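Local coordinates for imelysin-like protein (Psychrobacter arcticus, PDB 3PF0), which is of unknown function but belongs to the imelysin-like M75 peptidase family and may be a metalloendopeptidase, at residues Leu260-Ala265 with Arg269-Ala274. Numbering follows the deposited sequence.
Sequences LPAATA and RAIINA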
ATOM      1  N   LEU A 260     -12.306   1.658  -6.852  1.00 39.28           N
ATOM      2  CA  LEU A 260     -11.828   1.499  -5.488  1.00 37.72           C
ATOM      3  C   LEU A 260     -10.736   0.439  -5.474  1.00 39.88           C
ATOM      4  O   LEU A 260     -10.798  -0.478  -6.297  1.00 39.14           O
ATOM      5  CB  LEU A 260     -12.982   1.034  -4.587  1.00 37.67           C
ATOM      6  CG  LEU A 260     -13.931   2.067  -4.031  1.00 42.32           C
ATOM      7  CD1 LEU A 260     -15.247   1.441  -3.782  1.00 43.17           C
ATOM      8  CD2 LEU A 260     -13.430   2.618  -2.720  1.00 43.45           C
ATOM      9  N   PRO A 261      -9.767   0.458  -4.540  1.00 35.81           N
ATOM     10  CA  PRO A 261      -8.824  -0.674  -4.481  1.00 34.60           C
ATOM     11  C   PRO A 261      -9.610  -1.952  -4.132  1.00 37.76           C
ATOM     12  O   PRO A 261     -10.634  -1.852  -3.450  1.00 36.07           O
ATOM     13  CB  PRO A 261      -7.827  -0.254  -3.397  1.00 35.83           C
ATOM     14  CG  PRO A 261      -8.551   0.722  -2.558  1.00 40.87           C
ATOM     15  CD  PRO A 261      -9.536   1.422  -3.443  1.00 37.48           C
ATOM     16  N   ALA A 262      -9.202  -3.124  -4.680  1.00 34.54           N
ATOM     17  CA  ALA A 262      -9.875  -4.428  -4.511  1.00 34.55           C
ATOM     18  C   ALA A 262     -11.377  -4.366  -4.900  1.00 38.94           C
ATOM     19  O   ALA A 262     -12.228  -4.952  -4.218  1.00 39.06           O
ATOM     20  CB  ALA A 262      -9.709  -4.949  -3.082  1.00 35.13           C
ATOM     21  N   ALA A 263     -11.684  -3.680  -6.024  1.00 35.50           N
ATOM     22  CA  ALA A 263     -13.042  -3.512  -6.540  1.00 35.72           C
ATOM     23  C   ALA A 263     -13.680  -4.839  -6.960  1.00 40.50           C
ATOM     24  O   ALA A 263     -14.865  -5.040  -6.694  1.00 41.37           O
ATOM     25  CB  ALA A 263     -13.044  -2.547  -7.720  1.00 36.49           C
ATOM     26  N   THR A 264     -12.915  -5.723  -7.638  1.00 35.74           N
ATOM     27  CA  THR A 264     -13.421  -7.013  -8.123  1.00 35.11           C
ATOM     28  C   THR A 264     -13.677  -7.952  -6.935  1.00 38.41           C
ATOM     29  O   THR A 264     -14.709  -8.621  -6.901  1.00 39.04           O
ATOM     30  CB  THR A 264     -12.440  -7.607  -9.142  1.00 40.41           C
ATOM     31  OG1 THR A 264     -12.242  -6.657 -10.192  1.00 39.80           O
ATOM     32  CG2 THR A 264     -12.944  -8.901  -9.738  1.00 39.73           C
ATOM     33  N   ALA A 265     -12.752  -7.969  -5.955  1.00 33.47           N
ATOM     34  CA  ALA A 265     -12.851  -8.779  -4.737  1.00 33.33           C
ATOM     35  C   ALA A 265     -13.934  -8.240  -3.790  1.00 37.63           C
ATOM     36  O   ALA A 265     -14.470  -8.992  -2.974  1.00 37.17           O
ATOM     37  CB  ALA A 265     -11.503  -8.800  -4.023  1.00 32.96           C
ATOM     38  N   ARG A 269     -12.758  -1.826   1.959  1.00 36.64           N
ATOM     39  CA  ARG A 269     -12.661  -1.464   3.381  1.00 37.07           C
ATOM     40  C   ARG A 269     -11.363  -2.022   4.006  1.00 40.44           C
ATOM     41  O   ARG A 269     -10.692  -1.297   4.732  1.00 39.99           O
ATOM     42  CB  ARG A 269     -13.892  -1.942   4.164  1.00 36.86           C
ATOM     43  CG  ARG A 269     -13.974  -1.360   5.589  1.00 43.12           C
ATOM     44  CD  ARG A 269     -15.092  -1.970   6.417  1.00 42.67           C
ATOM     45  NE  ARG A 269     -14.826  -3.363   6.781  1.00 42.51           N
ATOM     46  CZ  ARG A 269     -15.762  -4.228   7.166  1.00 64.24           C
ATOM     47  NH1 ARG A 269     -17.031  -3.849   7.252  1.00 57.99           N
ATOM     48  NH2 ARG A 269     -15.436  -5.476   7.468  1.00 54.41           N
ATOM     49  N   ALA A 270     -10.997  -3.275   3.676  1.00 36.81           N
ATOM     50  CA  ALA A 270      -9.780  -3.928   4.158  1.00 36.52           C
ATOM     51  C   ALA A 270      -8.504  -3.219   3.669  1.00 39.47           C
ATOM     52  O   ALA A 270      -7.533  -3.152   4.420  1.00 37.50           O
ATOM     53  CB  ALA A 270      -9.760  -5.388   3.728  1.00 36.91           C
ATOM     54  N   ILE A 271      -8.511  -2.683   2.428  1.00 37.20           N
ATOM     55  CA  ILE A 271      -7.356  -1.973   1.863  1.00 36.57           C
ATOM     56  C   ILE A 271      -7.189  -0.605   2.558  1.00 41.05           C
ATOM     57  O   ILE A 271      -6.083  -0.285   2.984  1.00 40.77           O
ATOM     58  CB  ILE A 271      -7.436  -1.846   0.309  1.00 39.03           C
ATOM     59  CG1 ILE A 271      -7.669  -3.227  -0.372  1.00 38.58           C
ATOM     60  CG2 ILE A 271      -6.189  -1.155  -0.267  1.00 38.85           C
ATOM     61  CD1 ILE A 271      -6.627  -4.382   0.019  1.00 41.41           C
ATOM     62  N   ILE A 272      -8.288   0.168   2.715  1.00 37.87           N
ATOM     63  CA  ILE A 272      -8.257   1.491   3.362  1.00 37.55           C
ATOM     64  C   ILE A 272      -7.834   1.350   4.844  1.00 40.73           C
ATOM     65  O   ILE A 272      -7.031   2.146   5.322  1.00 40.53           O
ATOM     66  CB  ILE A 272      -9.607   2.251   3.183  1.00 40.44           C
ATOM     67  CG1 ILE A 272      -9.967   2.435   1.675  1.00 40.43           C
ATOM     68  CG2 ILE A 272      -9.624   3.602   3.922  1.00 41.45           C
ATOM     69  CD1 ILE A 272      -8.890   3.111   0.735  1.00 45.46           C
ATOM     70  N   ASN A 273      -8.341   0.313   5.537  1.00 36.90           N
ATOM     71  CA  ASN A 273      -8.032  -0.006   6.930  1.00 36.49           C
ATOM     72  C   ASN A 273      -6.537  -0.318   7.116  1.00 38.46           C
ATOM     73  O   ASN A 273      -5.918   0.209   8.043  1.00 39.40           O
ATOM     74  CB  ASN A 273      -8.889  -1.187   7.383  1.00 40.87           C
ATOM     75  CG  ASN A 273      -8.895  -1.445   8.861  1.00 67.60           C
ATOM     76  OD1 ASN A 273      -9.308  -0.604   9.669  1.00 65.34           O
ATOM     77  ND2 ASN A 273      -8.492  -2.646   9.235  1.00 57.52           N
ATOM     78  N   ALA A 274      -5.953  -1.134   6.224  1.00 32.12           N
ATOM     79  CA  ALA A 274      -4.529  -1.487   6.280  1.00 31.48           C
ATOM     80  C   ALA A 274      -3.656  -0.232   6.146  1.00 36.19           C
ATOM     81  O   ALA A 274      -2.703  -0.070   6.908  1.00 36.61           O
ATOM     82  CB  ALA A 274      -4.188  -2.491   5.184  1.00 31.45           C
TER
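A type II beta turn from L260 to A263, in the loop leading into helix 268-283, lays its two central residues, P261 and A262, against I271 and I272 at the first turn of that helix. Proline suits the second position of such a turn, because its ring restrains phi to values near the -63° found here, close to what the turn requires. A262 follows with positive phi (54°), a position more often filled by glycine; its small methyl is accommodated there and points toward the helix.

Apolar contacts join the two segments, with no hydrogen bond between them. CB of P261 lies 3.6 Å from CG2 of I271, and CG of P261 lies 3.8 Å from CG2 of I271, the two side chains sliding past each other in opposite directions. I271 places CG2 anti to its own backbone N, while CG1 lies beside that N and anti to the carbonyl carbon (chi1 -53°). This divides the work of the branched side chain: CG2 takes the proline, and CG1 of I271 meets CB of A262 at 3.8 Å. I272, one residue on, reaches the same ring through the end of its longer branch, with CD1 of I272 4.1 Å from CG of P261. Both isoleucines are buried, which suits wholly apolar side chains.

Three other helices, and loop residues Y132 beside P261 and L322 beside I272, pack around the contact: helix 225-250 brings A245 to P261, and M241 and I246 to I272; helix 92-112 sets W102 against A262 and A106 against I271. Helix 167-176 contributes E172, which touches A262 and accepts a hydrogen bond from the backbone N of A265.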